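Local coordinates for Non-structural polyprotein (Sindbis virus, PDB 4GUA) that forms part of the replication polyprotein, joining a cysteine protease region to a macro domain and a zinc-binding domain, and probably takes part in viral polyprotein processing, at residues T317-P322 and V652-H657; T392-A397 and H409-D414; K425-A430 and E464-C469; C630-L635 and V646-V651. All coordinates share one frame; numbering follows the deposited sequence.

Interaction 1. Residues T317-P322 and V652-H657; sequences TRQFTP and VLFNPH
The side chain of Q319 leaves its backbone with CG anti to the carbonyl carbon (chi1 -62°) and then runs on extended, which carries the terminal amide across to F654. The ring of F654 in turn starts between its own backbone N and carbonyl carbon (chi1 61°) and is thereby placed against the 317-322 chain. The two side chains cross at about a right angle: Q319 OE1 lies 3.4 Å from F654 CD2, in the plane of the ring and at its edge, while the amide and ring planes stand 82° apart. As modelled, the oxygen faces a ring C-H edge, which would be slightly positive, and the amide does not stack on the ring. Two residues further along, the methyl CG2 of T321 approaches the same ring obliquely, 3.8 Å from F654 CD1. F654 is thus touched by Q319 at CD2 and by T321 at CD1, with L540 packing on it as well. The hydroxyl of T321 lies beside CB of N655, but its polar partner is ND1 of H323. N655 is held independently of T321: OD1 accepts from H657 N at 3.1 Å, and ND2 is bonded to D436 in helix 420-440. The interface is buried and consists mainly of van der Waals contact, most of it around F654. It joins the loop that follows strand 305-312, in the methyltransferase-like sheet of the nsP2 part, to the nsP3 zinc-binding domain, whose chain turns here through an Asx turn at N655.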
loop_
_atom_site.group_PDB
_atom_site.type_symbol
_atom_site.label_atom_id
_atom_site.label_comp_id
_atom_site.label_asym_id
_atom_site.label_seq_id
_atom_site.Cartn_x
_atom_site.Cartn_y
_atom_site.Cartn_z
ATOM N N THR A 317 11.854 -10.310 -0.340
ATOM C CA THR A 317 11.028 -10.515 -1.516
ATOM C C THR A 317 9.522 -10.555 -1.238
ATOM O O THR A 317 8.738 -10.754 -2.166
ATOM C CB THR A 317 11.399 -11.855 -2.173
ATOM O OG1 THR A 317 11.244 -12.913 -1.216
ATOM C CG2 THR A 317 12.832 -11.832 -2.663
ATOM N N ARG A 318 9.108 -10.381 0.016
ATOM C CA ARG A 318 7.677 -10.368 0.327
ATOM C C ARG A 318 6.962 -9.339 -0.540
ATOM O O ARG A 318 7.385 -8.186 -0.621
ATOM C CB ARG A 318 7.431 -10.041 1.795
ATOM C CG ARG A 318 6.003 -9.577 2.088
ATOM C CD ARG A 318 5.414 -10.346 3.242
ATOM N NE ARG A 318 6.356 -10.352 4.350
ATOM C CZ ARG A 318 6.572 -11.383 5.158
ATOM N NH1 ARG A 318 5.906 -12.520 5.019
ATOM N NH2 ARG A 318 7.462 -11.272 6.124
ATOM N N GLN A 319 5.868 -9.743 -1.176
ATOM C CA GLN A 319 5.142 -8.823 -2.034
ATOM C C GLN A 319 3.924 -8.305 -1.295
ATOM O O GLN A 319 2.923 -9.008 -1.162
ATOM C CB GLN A 319 4.730 -9.531 -3.322
ATOM C CG GLN A 319 5.920 -10.009 -4.133
ATOM C CD GLN A 319 5.537 -10.799 -5.371
ATOM O OE1 GLN A 319 4.506 -11.475 -5.410
ATOM N NE2 GLN A 319 6.383 -10.727 -6.393
ATOM N N PHE A 320 4.002 -7.048 -0.860
ATOM C CA PHE A 320 2.946 -6.437 -0.060
ATOM C C PHE A 320 2.100 -5.496 -0.906
ATOM O O PHE A 320 2.630 -4.715 -1.691
ATOM C CB PHE A 320 3.544 -5.670 1.122
ATOM C CG PHE A 320 2.539 -4.851 1.883
ATOM C CD1 PHE A 320 1.831 -5.407 2.945
ATOM C CD2 PHE A 320 2.293 -3.529 1.536
ATOM C CE1 PHE A 320 0.897 -4.659 3.648
ATOM C CE2 PHE A 320 1.360 -2.775 2.233
ATOM C CZ PHE A 320 0.659 -3.342 3.292
ATOM N N THR A 321 0.784 -5.575 -0.743
ATOM C CA THR A 321 -0.122 -4.647 -1.405
ATOM C C THR A 321 -1.115 -4.114 -0.380
ATOM O O THR A 321 -1.541 -4.854 0.503
ATOM C CB THR A 321 -0.850 -5.323 -2.583
ATOM O OG1 THR A 321 -1.692 -6.380 -2.100
ATOM C CG2 THR A 321 0.161 -5.897 -3.568
ATOM N N PRO A 322 -1.460 -2.817 -0.469
ATOM C CA PRO A 322 -2.277 -2.242 0.602
ATOM C C PRO A 322 -3.786 -2.403 0.434
ATOM O O PRO A 322 -4.523 -1.506 0.837
ATOM C CB PRO A 322 -1.933 -0.757 0.506
ATOM C CG PRO A 322 -1.745 -0.548 -0.969
ATOM C CD PRO A 322 -1.085 -1.808 -1.476
ATOM N N VAL A 652 2.684 -13.785 -11.152
ATOM C CA VAL A 652 2.848 -13.267 -9.796
ATOM C C VAL A 652 1.579 -13.538 -8.997
ATOM O O VAL A 652 0.482 -13.577 -9.547
ATOM C CB VAL A 652 3.168 -11.759 -9.781
ATOM C CG1 VAL A 652 4.474 -11.496 -10.506
ATOM C CG2 VAL A 652 2.045 -10.963 -10.413
ATOM N N LEU A 653 1.749 -13.780 -7.706
ATOM C CA LEU A 653 0.660 -14.231 -6.846
ATOM C C LEU A 653 -0.016 -13.194 -5.920
ATOM O O LEU A 653 -0.854 -13.566 -5.101
ATOM C CB LEU A 653 1.135 -15.446 -6.053
ATOM C CG LEU A 653 1.652 -16.555 -6.973
ATOM C CD1 LEU A 653 2.187 -17.718 -6.168
ATOM C CD2 LEU A 653 0.553 -17.017 -7.919
ATOM N N PHE A 654 0.354 -11.920 -6.004
ATOM C CA PHE A 654 -0.309 -10.911 -5.173
ATOM C C PHE A 654 -1.620 -10.439 -5.806
ATOM O O PHE A 654 -1.944 -10.811 -6.931
ATOM C CB PHE A 654 0.610 -9.713 -4.901
ATOM C CG PHE A 654 1.043 -8.980 -6.142
ATOM C CD1 PHE A 654 0.227 -8.015 -6.711
ATOM C CD2 PHE A 654 2.271 -9.240 -6.729
ATOM C CE1 PHE A 654 0.621 -7.338 -7.846
ATOM C CE2 PHE A 654 2.671 -8.560 -7.863
ATOM C CZ PHE A 654 1.846 -7.609 -8.422
ATOM N N ASN A 655 -2.350 -9.591 -5.088
ATOM C CA ASN A 655 -3.665 -9.135 -5.531
ATOM C C ASN A 655 -3.585 -8.196 -6.746
ATOM O O ASN A 655 -2.986 -7.114 -6.674
ATOM C CB ASN A 655 -4.381 -8.445 -4.372
ATOM C CG ASN A 655 -5.855 -8.234 -4.637
ATOM O OD1 ASN A 655 -6.276 -8.031 -5.779
ATOM N ND2 ASN A 655 -6.651 -8.283 -3.580
ATOM N N PRO A 656 -4.175 -8.625 -7.876
ATOM C CA PRO A 656 -4.147 -7.955 -9.186
ATOM C C PRO A 656 -4.999 -6.693 -9.286
ATOM O O PRO A 656 -4.719 -5.847 -10.139
ATOM C CB PRO A 656 -4.685 -9.021 -10.130
ATOM C CG PRO A 656 -5.579 -9.840 -9.286
ATOM C CD PRO A 656 -4.980 -9.859 -7.916
ATOM N N HIS A 657 -6.032 -6.582 -8.453
ATOM C CA HIS A 657 -6.911 -5.415 -8.476
ATOM C C HIS A 657 -6.199 -4.136 -8.055
ATOM O O HIS A 657 -5.244 -4.164 -7.284
ATOM C CB HIS A 657 -8.109 -5.621 -7.552
ATOM C CG HIS A 657 -9.089 -6.633 -8.050
ATOM N ND1 HIS A 657 -9.444 -6.735 -9.378
ATOM C CD2 HIS A 657 -9.785 -7.594 -7.398
ATOM C CE1 HIS A 657 -10.315 -7.716 -9.524
ATOM N NE2 HIS A 657 -10.538 -8.254 -8.338
#

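Interaction 2. Residues T392-A397 and H409-D414; sequences TETGTA and HAVGPD. With SO4 (sulfate ion), chain H.
T396, whose carbonyl faces V411, has its hydroxyl OG1 gripped twice within its own loop: it accepts from T392 OG1 at 2.6 Å and donates to E393 O at the same distance, in the carbonyl plane and on a lone pair. These bonds brace a type II beta turn, E393 to T396, that leads into edge strand 397-402 of the macro-domain sheet. G395, at the third position of the turn, has backbone angles that favour glycine. Across the contact the two segments pair antiparallel. V411 N donates to T396 O at 3.1 Å, and V411 O receives G395 N at 2.8 Å. A397 and A410 follow as a non-hydrogen-bonded pair, their methyls 4.0 Å apart on the same face of the sheet, where A433 packs on A397 and V434 on A410. The side chain of V411 points at the turn: CG1, anti to the backbone N (chi1 -176°), reaches T394, while CG2 slides past the methyl of T392. The methyl of T394 rests on P413, and its hydroxyl donates to a sulfate ion, probably from the crystallisation liquor, that H418 also binds, with T394 OG1 2.6 Å from sulfate O3.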
loop_
_atom_site.group_PDB
_atom_site.type_symbol
_atom_site.label_atom_id
_atom_site.label_comp_id
_atom_site.label_asym_id
_atom_site.label_seq_id
_atom_site.Cartn_x
_atom_site.Cartn_y
_atom_site.Cartn_z
ATOM N N THR A 392 -20.302 -17.413 -11.344
ATOM C CA THR A 392 -19.209 -16.460 -11.334
ATOM C C THR A 392 -18.047 -17.060 -12.123
ATOM O O THR A 392 -17.929 -18.280 -12.211
ATOM C CB THR A 392 -18.797 -16.139 -9.886
ATOM O OG1 THR A 392 -18.099 -14.890 -9.837
ATOM C CG2 THR A 392 -17.935 -17.252 -9.306
ATOM N N GLU A 393 -17.195 -16.217 -12.699
ATOM C CA GLU A 393 -16.137 -16.709 -13.584
ATOM C C GLU A 393 -15.012 -17.383 -12.799
ATOM O O GLU A 393 -14.762 -17.052 -11.644
ATOM C CB GLU A 393 -15.562 -15.562 -14.415
ATOM C CG GLU A 393 -16.591 -14.864 -15.286
ATOM C CD GLU A 393 -15.972 -13.853 -16.233
ATOM O OE1 GLU A 393 -14.757 -13.584 -16.112
ATOM O OE2 GLU A 393 -16.706 -13.319 -17.093
ATOM N N THR A 394 -14.314 -18.311 -13.444
ATOM C CA THR A 394 -13.175 -18.969 -12.822
ATOM C C THR A 394 -12.149 -17.929 -12.381
ATOM O O THR A 394 -11.844 -16.991 -13.121
ATOM C CB THR A 394 -12.517 -19.963 -13.793
ATOM O OG1 THR A 394 -13.441 -21.015 -14.105
ATOM C CG2 THR A 394 -11.254 -20.556 -13.188
ATOM N N GLY A 395 -11.621 -18.086 -11.172
ATOM C CA GLY A 395 -10.664 -17.132 -10.647
ATOM C C GLY A 395 -11.320 -15.978 -9.905
ATOM O O GLY A 395 -10.654 -15.000 -9.569
ATOM N N THR A 396 -12.625 -16.086 -9.655
ATOM C CA THR A 396 -13.363 -15.051 -8.933
ATOM C C THR A 396 -14.219 -15.669 -7.829
ATOM O O THR A 396 -14.265 -16.889 -7.679
ATOM C CB THR A 396 -14.302 -14.244 -9.874
ATOM O OG1 THR A 396 -15.474 -15.011 -10.170
ATOM C CG2 THR A 396 -13.600 -13.863 -11.171
ATOM N N ALA A 397 -14.904 -14.819 -7.066
ATOM C CA ALA A 397 -15.806 -15.287 -6.016
ATOM C C ALA A 397 -17.015 -14.371 -5.902
ATOM O O ALA A 397 -16.908 -13.158 -6.077
ATOM C CB ALA A 397 -15.088 -15.363 -4.685
ATOM N N HIS A 409 -19.189 -18.171 -3.053
ATOM C CA HIS A 409 -18.865 -19.181 -4.048
ATOM C C HIS A 409 -17.559 -18.795 -4.726
ATOM O O HIS A 409 -17.496 -17.802 -5.447
ATOM C CB HIS A 409 -19.989 -19.280 -5.089
ATOM C CG HIS A 409 -21.333 -19.593 -4.504
ATOM N ND1 HIS A 409 -21.921 -20.834 -4.616
ATOM C CD2 HIS A 409 -22.207 -18.827 -3.809
ATOM C CE1 HIS A 409 -23.096 -20.819 -4.010
ATOM N NE2 HIS A 409 -23.294 -19.613 -3.514
ATOM N N ALA A 410 -16.513 -19.581 -4.491
ATOM C CA ALA A 410 -15.210 -19.297 -5.077
ATOM C C ALA A 410 -14.864 -20.368 -6.104
ATOM O O ALA A 410 -14.859 -21.556 -5.791
ATOM C CB ALA A 410 -14.146 -19.235 -3.982
ATOM N N VAL A 411 -14.542 -19.943 -7.321
ATOM C CA VAL A 411 -14.298 -20.885 -8.408
ATOM C C VAL A 411 -12.818 -21.014 -8.737
ATOM O O VAL A 411 -12.210 -20.119 -9.327
ATOM C CB VAL A 411 -15.036 -20.454 -9.691
ATOM C CG1 VAL A 411 -14.844 -21.491 -10.794
ATOM C CG2 VAL A 411 -16.518 -20.231 -9.403
ATOM N N GLY A 412 -12.253 -22.156 -8.364
ATOM C CA GLY A 412 -10.874 -22.462 -8.682
ATOM C C GLY A 412 -10.764 -22.945 -10.113
ATOM O O GLY A 412 -11.761 -23.333 -10.724
ATOM N N PRO A 413 -9.546 -22.927 -10.660
ATOM C CA PRO A 413 -9.310 -23.421 -12.016
ATOM C C PRO A 413 -9.373 -24.936 -12.103
ATOM O O PRO A 413 -8.961 -25.612 -11.161
ATOM C CB PRO A 413 -7.880 -22.958 -12.300
ATOM C CG PRO A 413 -7.246 -22.881 -10.959
ATOM C CD PRO A 413 -8.328 -22.354 -10.070
ATOM N N ASP A 414 -9.869 -25.451 -13.224
ATOM C CA ASP A 414 -9.713 -26.863 -13.546
ATOM C C ASP A 414 -8.354 -27.031 -14.240
ATOM O O ASP A 414 -8.113 -26.465 -15.309
ATOM C CB ASP A 414 -10.849 -27.315 -14.465
ATOM C CG ASP A 414 -10.807 -28.800 -14.757
ATOM O OD1 ASP A 414 -9.777 -29.444 -14.459
ATOM O OD2 ASP A 414 -11.811 -29.327 -15.279
HETATM S S SO4 H . -12.974 -21.870 -17.537
HETATM O O1 SO4 H . -13.657 -22.585 -18.613
HETATM O O2 SO4 H . -12.102 -20.842 -18.107
HETATM O O3 SO4 H . -13.971 -21.234 -16.676
HETATM O O4 SO4 H . -12.173 -22.820 -16.759
#

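Interaction 3. Residues K425-A430 and E464-C469; sequences KLLQNA and EVSLNC
Q428 reaches from helix 420-440 to C469 of helix 463-474 by a bent side chain. CG sets out anti to the backbone N, but the chain then folds at chi2 (61°), and the fold swings the amide from the flank of its helix over to the neighbouring one. There NE2 donates to the backbone carbonyl C469 O at 2.9 Å with an angle of 152° at the hydrogen. The donor arrives from the flank of the carbonyl, somewhat out of its plane. The rest of the amide lies along the same cysteine, with Q428 CD 3.7 Å from C469 CB. The sulfur of C469, anti to its own carbonyl carbon, projects back toward the first helix and settles between Q428 and L427. L427 sets CG anti to its backbone N, and CD2 then lies on the second helix: it touches C469 SG at 3.9 Å and S466 CA at the same distance. S466 itself turns its hydroxyl to L451 O and Y431 OH, so that its backbone, more than its OG, receives the leucine. L424 and Y431 of helix 420-440 pack on C469 too. The two segments run in broadly the same direction, their axes 43° apart and 9.4 Å at closest approach, side by side within the macro domain. The contact therefore combines an apolar leucine-cysteine patch with one directional bond. Buried at this helix pair, the polar head of Q428 is met through NE2 by a backbone carbonyl, which should fix how its amide is turned.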
loop_
_atom_site.group_PDB
_atom_site.type_symbol
_atom_site.label_atom_id
_atom_site.label_comp_id
_atom_site.label_asym_id
_atom_site.label_seq_id
_atom_site.Cartn_x
_atom_site.Cartn_y
_atom_site.Cartn_z
ATOM N N LYS A 425 -2.302 -18.848 -11.240
ATOM C CA LYS A 425 -2.758 -17.465 -11.113
ATOM C C LYS A 425 -4.253 -17.392 -10.800
ATOM O O LYS A 425 -4.687 -16.611 -9.951
ATOM C CB LYS A 425 -2.463 -16.702 -12.406
ATOM C CG LYS A 425 -2.963 -15.264 -12.438
ATOM C CD LYS A 425 -2.158 -14.354 -11.543
ATOM C CE LYS A 425 -2.412 -12.896 -11.883
ATOM N NZ LYS A 425 -1.751 -11.982 -10.908
ATOM N N LEU A 426 -5.042 -18.200 -11.499
ATOM C CA LEU A 426 -6.484 -18.225 -11.286
ATOM C C LEU A 426 -6.830 -18.680 -9.873
ATOM O O LEU A 426 -7.719 -18.128 -9.233
ATOM C CB LEU A 426 -7.151 -19.138 -12.317
ATOM C CG LEU A 426 -7.187 -18.563 -13.738
ATOM C CD1 LEU A 426 -7.501 -19.634 -14.765
ATOM C CD2 LEU A 426 -8.209 -17.440 -13.823
ATOM N N LEU A 427 -6.107 -19.677 -9.382
ATOM C CA LEU A 427 -6.351 -20.237 -8.062
ATOM C C LEU A 427 -6.085 -19.175 -7.001
ATOM O O LEU A 427 -6.892 -18.930 -6.096
ATOM C CB LEU A 427 -5.425 -21.435 -7.859
ATOM C CG LEU A 427 -5.431 -22.078 -6.476
ATOM C CD1 LEU A 427 -6.799 -22.684 -6.153
ATOM C CD2 LEU A 427 -4.326 -23.116 -6.398
ATOM N N GLN A 428 -4.935 -18.537 -7.142
ATOM C CA GLN A 428 -4.526 -17.481 -6.247
ATOM C C GLN A 428 -5.570 -16.373 -6.260
ATOM O O GLN A 428 -5.905 -15.816 -5.219
ATOM C CB GLN A 428 -3.172 -16.933 -6.691
ATOM C CG GLN A 428 -2.577 -15.939 -5.732
ATOM C CD GLN A 428 -2.326 -16.548 -4.374
ATOM O OE1 GLN A 428 -1.300 -17.192 -4.148
ATOM N NE2 GLN A 428 -3.269 -16.358 -3.459
ATOM N N ASN A 429 -6.096 -16.075 -7.445
ATOM C CA ASN A 429 -7.053 -14.986 -7.610
ATOM C C ASN A 429 -8.402 -15.287 -6.970
ATOM O O ASN A 429 -9.067 -14.389 -6.453
ATOM C CB ASN A 429 -7.253 -14.675 -9.096
ATOM C CG ASN A 429 -6.174 -13.770 -9.655
ATOM O OD1 ASN A 429 -5.347 -13.238 -8.920
ATOM N ND2 ASN A 429 -6.187 -13.583 -10.963
ATOM N N ALA A 430 -8.801 -16.553 -7.010
ATOM C CA ALA A 430 -10.032 -16.983 -6.366
ATOM C C ALA A 430 -9.902 -16.722 -4.882
ATOM O O ALA A 430 -10.801 -16.135 -4.264
ATOM C CB ALA A 430 -10.290 -18.455 -6.623
ATOM N N GLU A 464 -0.371 -28.590 -0.921
ATOM C CA GLU A 464 0.619 -27.589 -0.531
ATOM C C GLU A 464 0.413 -26.245 -1.243
ATOM O O GLU A 464 0.447 -25.188 -0.610
ATOM C CB GLU A 464 2.034 -28.117 -0.798
ATOM C CG GLU A 464 2.489 -28.031 -2.263
ATOM C CD GLU A 464 1.657 -28.889 -3.221
ATOM O OE1 GLU A 464 0.726 -29.584 -2.759
ATOM O OE2 GLU A 464 1.924 -28.853 -4.443
ATOM N N VAL A 465 0.176 -26.296 -2.553
ATOM C CA VAL A 465 0.060 -25.088 -3.371
ATOM C C VAL A 465 -1.280 -24.380 -3.170
ATOM O O VAL A 465 -1.334 -23.152 -3.133
ATOM C CB VAL A 465 0.270 -25.384 -4.879
ATOM C CG1 VAL A 465 -0.649 -26.501 -5.368
ATOM C CG2 VAL A 465 0.055 -24.123 -5.696
ATOM N N SER A 466 -2.363 -25.142 -3.066
ATOM C CA SER A 466 -3.669 -24.560 -2.782
ATOM C C SER A 466 -3.646 -23.869 -1.423
ATOM O O SER A 466 -4.237 -22.804 -1.243
ATOM C CB SER A 466 -4.761 -25.629 -2.806
ATOM O OG SER A 466 -6.049 -25.040 -2.747
ATOM N N LEU A 467 -2.965 -24.494 -0.467
ATOM C CA LEU A 467 -2.877 -23.981 0.895
ATOM C C LEU A 467 -2.020 -22.726 0.926
ATOM O O LEU A 467 -2.287 -21.786 1.680
ATOM C CB LEU A 467 -2.275 -25.030 1.824
ATOM C CG LEU A 467 -2.007 -24.571 3.261
ATOM C CD1 LEU A 467 -3.278 -24.036 3.930
ATOM C CD2 LEU A 467 -1.389 -25.704 4.081
ATOM N N ASN A 468 -0.973 -22.721 0.110
ATOM C CA ASN A 468 -0.105 -21.561 0.030
ATOM C C ASN A 468 -0.851 -20.358 -0.541
ATOM O O ASN A 468 -0.675 -19.234 -0.079
ATOM C CB ASN A 468 1.139 -21.859 -0.804
ATOM C CG ASN A 468 2.053 -20.663 -0.909
ATOM O OD1 ASN A 468 2.681 -20.265 0.073
ATOM N ND2 ASN A 468 2.119 -20.065 -2.097
ATOM N N CYS A 469 -1.679 -20.593 -1.551
ATOM C CA CYS A 469 -2.496 -19.526 -2.105
ATOM C C CYS A 469 -3.521 -19.046 -1.080
ATOM O O CYS A 469 -3.805 -17.852 -0.976
ATOM C CB CYS A 469 -3.214 -20.000 -3.366
ATOM S SG CYS A 469 -2.122 -20.371 -4.749
#

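Interaction 4. Residues C630-L635 and V646-V651; sequences CSSTPL and VQCTKV. With ZN (zinc ion), chain V.
Between C630-S632 and V646-C648 the flat groups that meet are backbone peptides, since no aromatic ring takes part. The V646 carbonyl points at the start of the other segment, where C630 CA approaches V646 O at 3.0 Å in a CA-H...O contact; S631 N is also near that oxygen, but at an angle too poor for a bond. The peptide that follows Q647 is bonded through its N-H: C648 N donates to S631 OG over a rather long 3.3 Å, at 160°. S631 OG stands between its own backbone N and carbonyl carbon, a rotamer that brings it across to C648. The two cysteines then converge from the two segments on the zinc ion. C630 SG and C648 SG each bind it at 2.3 Å, and C630 CB packs 3.8 Å from C648 CB. C648 presents its sulfur anti to the backbone N (chi1 -178°). C605 and C607 complete the four-cysteine site. S632 lies just beyond, its OG 3.5 Å from C648 SG and close to CG1 of V651. C630 to T633 form a type I turn, closed by T633 N to C630 O, which puts S631 and S632 next to C648. The single weak N-H...S contact, from S632 N to C630 SG, may draw a little negative charge from the C630 thiolate. A zinc bound by four cysteine sulfurs is consistent with a structural rather than a catalytic role, tying the two loops together.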
loop_
_atom_site.group_PDB
_atom_site.type_symbol
_atom_site.label_atom_id
_atom_site.label_comp_id
_atom_site.label_asym_id
_atom_site.label_seq_id
_atom_site.Cartn_x
_atom_site.Cartn_y
_atom_site.Cartn_z
ATOM N N CYS A 630 -0.521 -11.214 -22.732
ATOM C CA CYS A 630 -0.589 -12.475 -22.009
ATOM C C CYS A 630 -1.825 -12.543 -21.112
ATOM O O CYS A 630 -2.570 -11.571 -20.988
ATOM C CB CYS A 630 0.675 -12.690 -21.186
ATOM S SG CYS A 630 0.876 -11.525 -19.840
ATOM N N SER A 631 -2.018 -13.687 -20.464
ATOM C CA SER A 631 -3.229 -13.927 -19.692
ATOM C C SER A 631 -3.233 -13.146 -18.375
ATOM O O SER A 631 -4.277 -13.015 -17.729
ATOM C CB SER A 631 -3.388 -15.426 -19.415
ATOM O OG SER A 631 -2.414 -15.896 -18.498
ATOM N N SER A 632 -2.070 -12.630 -17.981
ATOM C CA SER A 632 -1.973 -11.802 -16.780
ATOM C C SER A 632 -2.377 -10.364 -17.078
ATOM O O SER A 632 -2.341 -9.505 -16.205
ATOM C CB SER A 632 -0.566 -11.843 -16.192
ATOM O OG SER A 632 -0.310 -13.096 -15.583
ATOM N N THR A 633 -2.743 -10.099 -18.323
ATOM C CA THR A 633 -3.365 -8.835 -18.660
ATOM C C THR A 633 -4.747 -9.177 -19.205
ATOM O O THR A 633 -4.930 -9.302 -20.418
ATOM C CB THR A 633 -2.544 -8.072 -19.701
ATOM O OG1 THR A 633 -1.303 -7.664 -19.120
ATOM C CG2 THR A 633 -3.289 -6.845 -20.202
ATOM N N PRO A 634 -5.723 -9.348 -18.298
ATOM C CA PRO A 634 -7.066 -9.813 -18.662
ATOM C C PRO A 634 -7.717 -8.918 -19.695
ATOM O O PRO A 634 -7.655 -7.694 -19.590
ATOM C CB PRO A 634 -7.833 -9.745 -17.342
ATOM C CG PRO A 634 -6.793 -9.823 -16.293
ATOM C CD PRO A 634 -5.601 -9.115 -16.850
ATOM N N LEU A 635 -8.341 -9.537 -20.688
ATOM C CA LEU A 635 -9.038 -8.802 -21.727
ATOM C C LEU A 635 -10.460 -9.300 -21.840
ATOM O O LEU A 635 -10.793 -10.369 -21.326
ATOM C CB LEU A 635 -8.325 -8.969 -23.066
ATOM C CG LEU A 635 -7.027 -8.180 -23.219
ATOM C CD1 LEU A 635 -6.242 -8.679 -24.413
ATOM C CD2 LEU A 635 -7.327 -6.695 -23.365
ATOM N N VAL A 646 -2.245 -14.580 -25.702
ATOM C CA VAL A 646 -1.423 -15.750 -25.414
ATOM C C VAL A 646 -1.349 -15.977 -23.911
ATOM O O VAL A 646 -1.675 -15.089 -23.128
ATOM C CB VAL A 646 0.009 -15.594 -25.968
ATOM C CG1 VAL A 646 -0.032 -15.221 -27.439
ATOM C CG2 VAL A 646 0.785 -14.550 -25.179
ATOM N N GLN A 647 -0.918 -17.166 -23.512
ATOM C CA GLN A 647 -0.844 -17.512 -22.100
ATOM C C GLN A 647 0.419 -16.948 -21.462
ATOM O O GLN A 647 1.463 -16.849 -22.111
ATOM C CB GLN A 647 -0.900 -19.032 -21.932
ATOM C CG GLN A 647 0.399 -19.753 -22.242
ATOM C CD GLN A 647 0.195 -21.240 -22.452
ATOM O OE1 GLN A 647 -0.803 -21.662 -23.039
ATOM N NE2 GLN A 647 1.142 -22.044 -21.978
ATOM N N CYS A 648 0.311 -16.566 -20.191
ATOM C CA CYS A 648 1.462 -16.118 -19.420
ATOM C C CYS A 648 2.175 -17.318 -18.811
ATOM O O CYS A 648 1.568 -18.111 -18.087
ATOM C CB CYS A 648 1.039 -15.145 -18.324
ATOM S SG CYS A 648 2.429 -14.488 -17.359
ATOM N N THR A 649 3.461 -17.451 -19.125
ATOM C CA THR A 649 4.253 -18.604 -18.704
ATOM C C THR A 649 4.866 -18.498 -17.301
ATOM O O THR A 649 5.247 -19.513 -16.715
ATOM C CB THR A 649 5.370 -18.869 -19.712
ATOM O OG1 THR A 649 6.240 -17.733 -19.767
ATOM C CG2 THR A 649 4.778 -19.120 -21.091
ATOM N N LYS A 650 4.988 -17.277 -16.779
ATOM C CA LYS A 650 5.442 -17.061 -15.402
ATOM C C LYS A 650 4.650 -15.933 -14.739
ATOM O O LYS A 650 4.648 -14.804 -15.231
ATOM C CB LYS A 650 6.944 -16.740 -15.376
ATOM N N VAL A 651 4.004 -16.216 -13.613
ATOM C CA VAL A 651 3.062 -15.255 -13.033
ATOM C C VAL A 651 3.462 -14.746 -11.652
ATOM O O VAL A 651 4.445 -15.205 -11.066
ATOM C CB VAL A 651 1.639 -15.857 -12.926
ATOM C CG1 VAL A 651 1.066 -16.118 -14.305
ATOM C CG2 VAL A 651 1.647 -17.130 -12.081
HETATM ZN ZN ZN V . 2.525 -12.602 -18.703
#

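How the interactions relate
Interactions 2, 3 and 4 follow one another along the chain, and all are nested within the long loop closed by interaction 1. Interactions 2 and 3 belong to the macro domain, with centres 11 Å apart; helix 420-440, which follows strand 405-410, supplies one side of interaction 3 and packs on interaction 2, P413 lying against L427. Interaction 4 and the second segment of interaction 1 lie in the zinc-binding domain and are consecutive in sequence; the centres of interactions 1 and 4 are 16 Å apart. Helix 420-440 joins the two domains: K425 NZ probably bonds V652 O, at 3.1 Å, and K425 also packs on V651. Interaction 1 adds the nsP2 part, which meets the zinc-binding segment that also packs on this helix.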